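Local coordinates for m3DLH protein (Halieaceae bacterium, PDB 7JKA) that probably hydrolyses ester or lactone substrates as an alpha/beta hydrolase of the dienelactone hydrolase family, and may also act as a phosphotriesterase, at residues 19-24 with 73-78; 46-51 with 109-114; 141-146 with 190-195. All coordinates share one frame; numbering follows the deposited sequence. Where two conformers were deposited one is given.

Contact 1 of 3, residues 19-24 with 73-78; sequences IRYTDG and LAADLH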
# COMPACT_ATOMS: atom_id res chain seq x y z
N ILE A 19 -16.49 3.21 5.11
CA ILE A 19 -16.34 2.12 6.07
C ILE A 19 -15.71 2.69 7.32
O ILE A 19 -14.60 3.22 7.27
CB ILE A 19 -15.46 0.98 5.53
CG1 ILE A 19 -15.88 0.55 4.12
CG2 ILE A 19 -15.54 -0.19 6.48
CD1 ILE A 19 -16.90 -0.53 4.12
N ARG A 20 -16.38 2.54 8.46
CA ARG A 20 -15.82 2.98 9.74
C ARG A 20 -15.29 1.76 10.47
O ARG A 20 -15.96 0.72 10.53
CB ARG A 20 -16.89 3.71 10.56
CG ARG A 20 -17.33 4.95 9.82
CD ARG A 20 -18.16 5.91 10.63
NE ARG A 20 -18.31 7.13 9.85
CZ ARG A 20 -17.68 8.28 10.09
NH1 ARG A 20 -16.85 8.41 11.12
NH2 ARG A 20 -17.90 9.31 9.28
N TYR A 21 -14.07 1.85 10.99
CA TYR A 21 -13.47 0.70 11.63
C TYR A 21 -12.49 1.19 12.68
O TYR A 21 -12.23 2.39 12.80
CB TYR A 21 -12.77 -0.20 10.60
CG TYR A 21 -11.61 0.45 9.83
CD1 TYR A 21 -11.85 1.27 8.71
CD2 TYR A 21 -10.30 0.23 10.19
CE1 TYR A 21 -10.81 1.84 7.99
CE2 TYR A 21 -9.25 0.80 9.49
CZ TYR A 21 -9.51 1.61 8.39
OH TYR A 21 -8.45 2.18 7.68
N THR A 22 -11.95 0.26 13.46
CA THR A 22 -11.10 0.66 14.57
C THR A 22 -10.04 -0.40 14.84
O THR A 22 -10.22 -1.57 14.51
CB THR A 22 -11.94 0.94 15.83
OG1 THR A 22 -11.11 1.45 16.90
CG2 THR A 22 -12.66 -0.31 16.32
N ASP A 23 -8.93 0.03 15.41
CA ASP A 23 -7.97 -0.88 16.01
C ASP A 23 -8.19 -1.06 17.52
O ASP A 23 -7.38 -1.70 18.19
CB ASP A 23 -6.55 -0.39 15.75
CG ASP A 23 -6.27 0.96 16.37
OD1 ASP A 23 -7.19 1.58 16.98
OD2 ASP A 23 -5.12 1.42 16.24
N GLY A 24 -9.27 -0.48 18.06
CA GLY A 24 -9.54 -0.49 19.49
C GLY A 24 -9.08 0.75 20.22
O GLY A 24 -9.49 0.97 21.37
N LEU A 73 -10.25 -1.54 -0.40
CA LEU A 73 -10.46 -0.65 0.73
C LEU A 73 -9.35 0.39 0.75
O LEU A 73 -8.19 0.06 1.03
CB LEU A 73 -10.49 -1.42 2.05
CG LEU A 73 -10.75 -0.54 3.28
CD1 LEU A 73 -12.20 -0.12 3.31
CD2 LEU A 73 -10.40 -1.27 4.58
N ALA A 74 -9.70 1.64 0.47
CA ALA A 74 -8.78 2.74 0.70
C ALA A 74 -8.72 3.01 2.20
O ALA A 74 -9.74 3.34 2.82
CB ALA A 74 -9.25 3.97 -0.08
N ALA A 75 -7.54 2.87 2.79
CA ALA A 75 -7.37 2.89 4.23
C ALA A 75 -7.05 4.28 4.77
O ALA A 75 -6.42 5.11 4.10
CB ALA A 75 -6.25 1.95 4.66
N ASP A 76 -7.45 4.50 6.01
CA ASP A 76 -7.19 5.73 6.75
C ASP A 76 -5.94 5.53 7.61
O ASP A 76 -5.92 4.62 8.45
CB ASP A 76 -8.45 6.01 7.59
CG ASP A 76 -8.32 7.20 8.55
OD1 ASP A 76 -7.30 7.92 8.55
OD2 ASP A 76 -9.30 7.40 9.29
N LEU A 77 -4.90 6.36 7.42
CA LEU A 77 -3.68 6.18 8.19
C LEU A 77 -3.70 6.85 9.55
O LEU A 77 -2.87 6.51 10.40
CB LEU A 77 -2.47 6.75 7.43
CG LEU A 77 -2.08 6.03 6.14
CD1 LEU A 77 -0.93 6.79 5.48
CD2 LEU A 77 -1.69 4.57 6.43
N HIS A 78 -4.58 7.82 9.77
CA HIS A 78 -4.42 8.74 10.89
C HIS A 78 -5.57 8.74 11.87
O HIS A 78 -5.37 9.10 13.04
CB HIS A 78 -4.24 10.17 10.37
CG HIS A 78 -3.13 10.29 9.38
ND1 HIS A 78 -1.88 9.76 9.62
CD2 HIS A 78 -3.08 10.85 8.15
CE1 HIS A 78 -1.10 9.99 8.58
NE2 HIS A 78 -1.80 10.66 7.68
O HOH W 1 -5.96 1.81 8.51

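Contact 2 of 3, residues 46-51 with 109-114; sequences VVFPEA and RAALDT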
# COMPACT_ATOMS: atom_id res chain seq x y z
N VAL A 46 -6.27 -4.10 0.08
CA VAL A 46 -6.13 -2.90 0.90
C VAL A 46 -5.24 -1.92 0.16
O VAL A 46 -4.20 -2.30 -0.41
CB VAL A 46 -5.54 -3.21 2.28
CG1 VAL A 46 -5.45 -1.90 3.10
CG2 VAL A 46 -6.35 -4.23 2.99
N VAL A 47 -5.64 -0.66 0.15
CA VAL A 47 -4.87 0.39 -0.49
C VAL A 47 -4.42 1.37 0.59
O VAL A 47 -5.23 2.11 1.16
CB VAL A 47 -5.69 1.12 -1.56
CG1 VAL A 47 -4.87 2.21 -2.25
CG2 VAL A 47 -6.28 0.12 -2.62
N PHE A 48 -3.10 1.40 0.86
CA PHE A 48 -2.60 2.37 1.82
C PHE A 48 -2.12 3.61 1.10
O PHE A 48 -1.34 3.51 0.13
CB PHE A 48 -1.47 1.77 2.65
CG PHE A 48 -1.92 0.67 3.57
CD1 PHE A 48 -2.67 0.98 4.70
CD2 PHE A 48 -1.64 -0.66 3.29
CE1 PHE A 48 -3.11 -0.04 5.56
CE2 PHE A 48 -2.08 -1.68 4.13
CZ PHE A 48 -2.81 -1.38 5.25
N PRO A 49 -2.57 4.78 1.51
CA PRO A 49 -2.26 6.02 0.80
C PRO A 49 -0.86 6.53 1.16
O PRO A 49 -0.18 6.01 2.04
CB PRO A 49 -3.32 6.99 1.34
CG PRO A 49 -3.43 6.55 2.82
CD PRO A 49 -3.40 5.03 2.71
N GLU A 50 -0.45 7.59 0.45
CA GLU A 50 0.70 8.37 0.91
C GLU A 50 0.48 8.89 2.33
O GLU A 50 -0.65 8.84 2.83
CB GLU A 50 0.96 9.53 -0.06
CG GLU A 50 1.48 9.07 -1.42
CD GLU A 50 2.08 10.22 -2.21
OE1 GLU A 50 1.43 11.27 -2.32
OE2 GLU A 50 3.22 10.09 -2.70
N ALA A 51 1.55 9.36 3.00
CA ALA A 51 1.44 9.71 4.42
C ALA A 51 0.54 10.91 4.67
O ALA A 51 0.17 11.14 5.82
CB ALA A 51 2.82 9.98 5.03
N ARG A 109 -3.41 -3.69 10.20
CA ARG A 109 -4.19 -4.91 10.36
C ARG A 109 -5.68 -4.60 10.51
O ARG A 109 -6.52 -5.37 10.03
CB ARG A 109 -3.66 -5.69 11.56
CG ARG A 109 -3.98 -7.15 11.50
CD ARG A 109 -2.74 -8.02 11.68
NE ARG A 109 -3.10 -9.40 11.42
CZ ARG A 109 -2.41 -10.46 11.81
NH1 ARG A 109 -2.86 -11.67 11.52
NH2 ARG A 109 -1.28 -10.31 12.51
N ALA A 110 -6.02 -3.47 11.14
CA ALA A 110 -7.42 -3.08 11.24
C ALA A 110 -8.02 -2.83 9.87
O ALA A 110 -9.17 -3.22 9.61
CB ALA A 110 -7.57 -1.84 12.12
N ALA A 111 -7.25 -2.23 8.96
CA ALA A 111 -7.75 -2.06 7.59
C ALA A 111 -7.94 -3.41 6.91
O ALA A 111 -8.97 -3.65 6.28
CB ALA A 111 -6.82 -1.14 6.79
N LEU A 112 -6.99 -4.34 7.06
CA LEU A 112 -7.15 -5.65 6.42
C LEU A 112 -8.35 -6.39 6.99
O LEU A 112 -9.14 -6.99 6.25
CB LEU A 112 -5.88 -6.49 6.60
CG LEU A 112 -5.90 -7.86 5.93
CD1 LEU A 112 -6.13 -7.73 4.43
CD2 LEU A 112 -4.61 -8.61 6.22
N ASP A 113 -8.48 -6.39 8.32
CA ASP A 113 -9.61 -7.08 8.94
C ASP A 113 -10.93 -6.51 8.46
O ASP A 113 -11.89 -7.25 8.19
CB ASP A 113 -9.52 -6.96 10.46
CG ASP A 113 -8.44 -7.84 11.04
OD1 ASP A 113 -7.86 -8.70 10.35
OD2 ASP A 113 -8.16 -7.61 12.26
N THR A 114 -10.99 -5.19 8.34
CA THR A 114 -12.22 -4.55 7.87
C THR A 114 -12.51 -4.94 6.42
O THR A 114 -13.67 -5.18 6.06
CB THR A 114 -12.10 -3.05 8.03
OG1 THR A 114 -11.75 -2.80 9.41
CG2 THR A 114 -13.40 -2.41 7.75

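Contact 3 of 3, residues 141-146 with 190-195; sequences LARSGA and DAVMGE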
# COMPACT_ATOMS: atom_id res chain seq x y z
N LEU A 141 2.60 -4.61 7.26
CA LEU A 141 1.50 -5.56 7.38
C LEU A 141 1.94 -6.95 6.97
O LEU A 141 1.65 -7.93 7.66
CB LEU A 141 0.32 -5.11 6.52
CG LEU A 141 -0.94 -6.00 6.53
CD1 LEU A 141 -1.52 -6.12 7.95
CD2 LEU A 141 -1.97 -5.39 5.57
N ALA A 142 2.70 -7.05 5.88
CA ALA A 142 3.23 -8.36 5.51
C ALA A 142 4.16 -8.92 6.57
O ALA A 142 4.09 -10.11 6.90
CB ALA A 142 3.96 -8.25 4.17
N ARG A 143 5.04 -8.07 7.11
CA ARG A 143 6.00 -8.52 8.12
C ARG A 143 5.30 -9.01 9.38
O ARG A 143 5.82 -9.88 10.09
CB ARG A 143 6.94 -7.36 8.46
CG ARG A 143 8.01 -7.12 7.41
CD ARG A 143 8.76 -5.82 7.71
NE ARG A 143 9.98 -5.70 6.90
CZ ARG A 143 10.69 -4.58 6.81
NH1 ARG A 143 10.30 -3.49 7.46
NH2 ARG A 143 11.80 -4.55 6.10
N SER A 144 4.12 -8.46 9.67
CA SER A 144 3.37 -8.89 10.86
C SER A 144 2.88 -10.32 10.75
O SER A 144 2.46 -10.91 11.76
CB SER A 144 2.18 -7.96 11.09
OG SER A 144 1.09 -8.33 10.25
N GLY A 145 2.93 -10.89 9.55
CA GLY A 145 2.46 -12.25 9.35
C GLY A 145 1.02 -12.35 8.93
O GLY A 145 0.44 -13.44 9.03
N ALA A 146 0.43 -11.26 8.48
CA ALA A 146 -0.95 -11.26 8.02
C ALA A 146 -1.11 -12.16 6.80
O ALA A 146 -0.18 -12.40 6.02
CB ALA A 146 -1.40 -9.83 7.72
N ASP A 190 19.35 -2.48 0.25
CA ASP A 190 20.20 -3.64 0.53
C ASP A 190 19.65 -4.45 1.70
O ASP A 190 19.68 -5.68 1.67
CB ASP A 190 21.63 -3.18 0.82
CG ASP A 190 22.37 -2.71 -0.41
OD1 ASP A 190 21.85 -2.85 -1.54
OD2 ASP A 190 23.49 -2.20 -0.25
N ALA A 191 19.15 -3.77 2.74
CA ALA A 191 18.67 -4.46 3.93
C ALA A 191 17.47 -5.33 3.62
O ALA A 191 17.45 -6.52 3.97
CB ALA A 191 18.33 -3.44 5.02
N VAL A 192 16.46 -4.78 2.95
CA VAL A 192 15.25 -5.56 2.73
C VAL A 192 15.54 -6.69 1.76
O VAL A 192 15.03 -7.80 1.93
CB VAL A 192 14.06 -4.69 2.27
CG1 VAL A 192 13.77 -3.60 3.30
CG2 VAL A 192 14.27 -4.12 0.86
N MET A 193 16.35 -6.42 0.72
CA MET A 193 16.73 -7.51 -0.17
C MET A 193 17.38 -8.64 0.62
O MET A 193 17.13 -9.82 0.35
CB MET A 193 17.69 -7.04 -1.26
CG MET A 193 17.04 -6.16 -2.29
SD MET A 193 18.23 -5.83 -3.60
CE MET A 193 17.19 -4.96 -4.76
N GLY A 194 18.23 -8.28 1.59
CA GLY A 194 18.90 -9.30 2.38
C GLY A 194 17.94 -10.10 3.25
O GLY A 194 18.11 -11.32 3.41
N GLU A 195 16.94 -9.43 3.82
CA GLU A 195 15.90 -10.13 4.58
C GLU A 195 15.16 -11.12 3.70
O GLU A 195 14.96 -12.28 4.07
CB GLU A 195 14.90 -9.11 5.17
CG GLU A 195 15.52 -8.11 6.11
CD GLU A 195 14.64 -6.92 6.39
OE1 GLU A 195 13.50 -6.87 5.87
OE2 GLU A 195 15.10 -6.02 7.11
O HOH W 2 11.11 -7.92 5.63

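Contact 1 of 3, residues 19-24 with 73-78
Tyr21 reaches from strand 19-22 to the chain that leaves strand 73-74 and meets it with its hydroxyl. The polar part is built on that one group. The backbone N of Asp76 donates to Tyr21 OH over 3.0 Å, with a nearly straight N-H...O angle of 163°, and it arrives at the edge of the ring, near its plane. A water lies in the ring plane, 2.7 Å from Tyr21 OH, and donates to Asp76 O at 2.8 Å. The phenol is thus tied to both the N and the O of one residue. CB of Ala75 lies 3.7 Å from Tyr21 OH. CG of Tyr21 stands between its own backbone N and carbonyl carbon (chi1 61°), which directs the ring at the other segment.

In the apolar part, CG1 of Ile19 touches CD1 of Leu73 at 3.8 Å.

The carboxylate of Asp76 holds its own turn and also reaches strand 27-35. OD1 accepts from His78 N at 3.0 Å, from above the carboxylate plane, in an Asx turn. OD2 takes the N-H of Gly81 and that of Val29.

Strand 27-35 lies between the two strands. Side chains, Asp76 N and a water link strand 14-22, at one end of a sheet consistent with an alpha/beta hydrolase fold, to the loop after strand 71-74. These bonds would be expected to restrain that loop.

Contact 2 of 3, residues 46-51 with 109-114
Val46 and Ala111 meet at the centre of this contact, where strand 46-48 packs against helix 109-114. The two segments run nearly antiparallel, at 150°, with their axes 9.0 Å apart at the closest point. No hydrogen bond crosses between them.

In the conformer described, Val46 uses both of its methyl groups. CG1 is anti to the backbone N (chi1 -178°) and packs on the CB of Ala111 at 4.0 Å. CG2 points to the next residue of the helix and lies 3.8 Å from CD1 of Leu112. The side chains of Val46 and Leu112 cross at about a right angle. In this conformer the valine straddles two successive helix residues.

Ala111 points its methyl at the strand. The same CB also meets CE1 of the Phe48 ring at 4.1 Å, coming in obliquely. It is thus shared by Val46 and Phe48, two residues apart on the same side of the strand. CG1 of Val46 in turn sits 3.4 Å above one face of the Phe48 ring, offset toward the rim.

Strand 42-48 lies between strands 71-74 and 126-131, parallel to both, in what is consistent with the central sheet of an alpha/beta hydrolase. Helix 101-116 packs over its face, and Tyr21 of strand 14-22 touches the helix at Ala110 and Ala111. The Phe48 ring also touches Thr137, Ala138 and Leu141 of helix 133-143, so it bridges the sheet and both helices.

Contact 3 of 3, residues 141-146 with 190-195
Arg143 and Glu195 form a buried salt bridge between the last turn of helix 133-143 and helix 186-198. NH2 of Arg143 donates to OE1 of Glu195 at 2.9 Å, and also to Leu159 O, its strongest polar partner. The bond to Glu195 is bent, with an N-H...O angle of 140°. It uses the syn lone pair of OE1, which lies somewhat out of the guanidinium plane (28°). The guanidinium and carboxylate planes are turned 55° apart. The arginine chain is extended from CG to NE, which carries the charged group across to the second helix.

A water at the guanidinium edge, in its plane, gives a second link. It accepts from NE of Arg143 at 2.8 Å and donates to the same OE1 of Glu195 at 2.6 Å. OE1 thus takes one bond from the guanidinium and one from the water.

The other polar atoms have partners nearby. NH1 of Arg143 forms a salt bridge with Glu140 OE2. OE2 of Glu195 accepts from Glu161 N. Val192 CG1 lies 3.6 Å from Arg143 NH2 and adds an apolar neighbour. Past Arg143 the chain turns in a Schellman motif at Gly145.

All three guanidinium nitrogens are therefore engaged. The carboxylates of Glu140 and Glu195 probably offset the charge of Arg143 and of nearby Arg101, and the bonds to Leu159 and Glu161 tie the intervening loop to both helices.

Overall arrangement
All three contacts involve buried residues, but contact 2 lies nearest the centre of the chain, about 7 Å away centre to centre, against about 14 Å for contacts 1 and 3. Contacts 1 and 2 share the sheet: strands 71-74 and 42-48 are neighbours in it, and Leu73 O pairs with Val47 N. Thr114 of contact 2 packs against Tyr21 of contact 1. Contact 3 joins two helices and meets contact 2 through Leu141 and Ala146, while it does not touch contact 1. The chemistry follows place: wholly apolar in contact 2, mixed with one phenol and a water in contact 1, and mainly charged in contact 3.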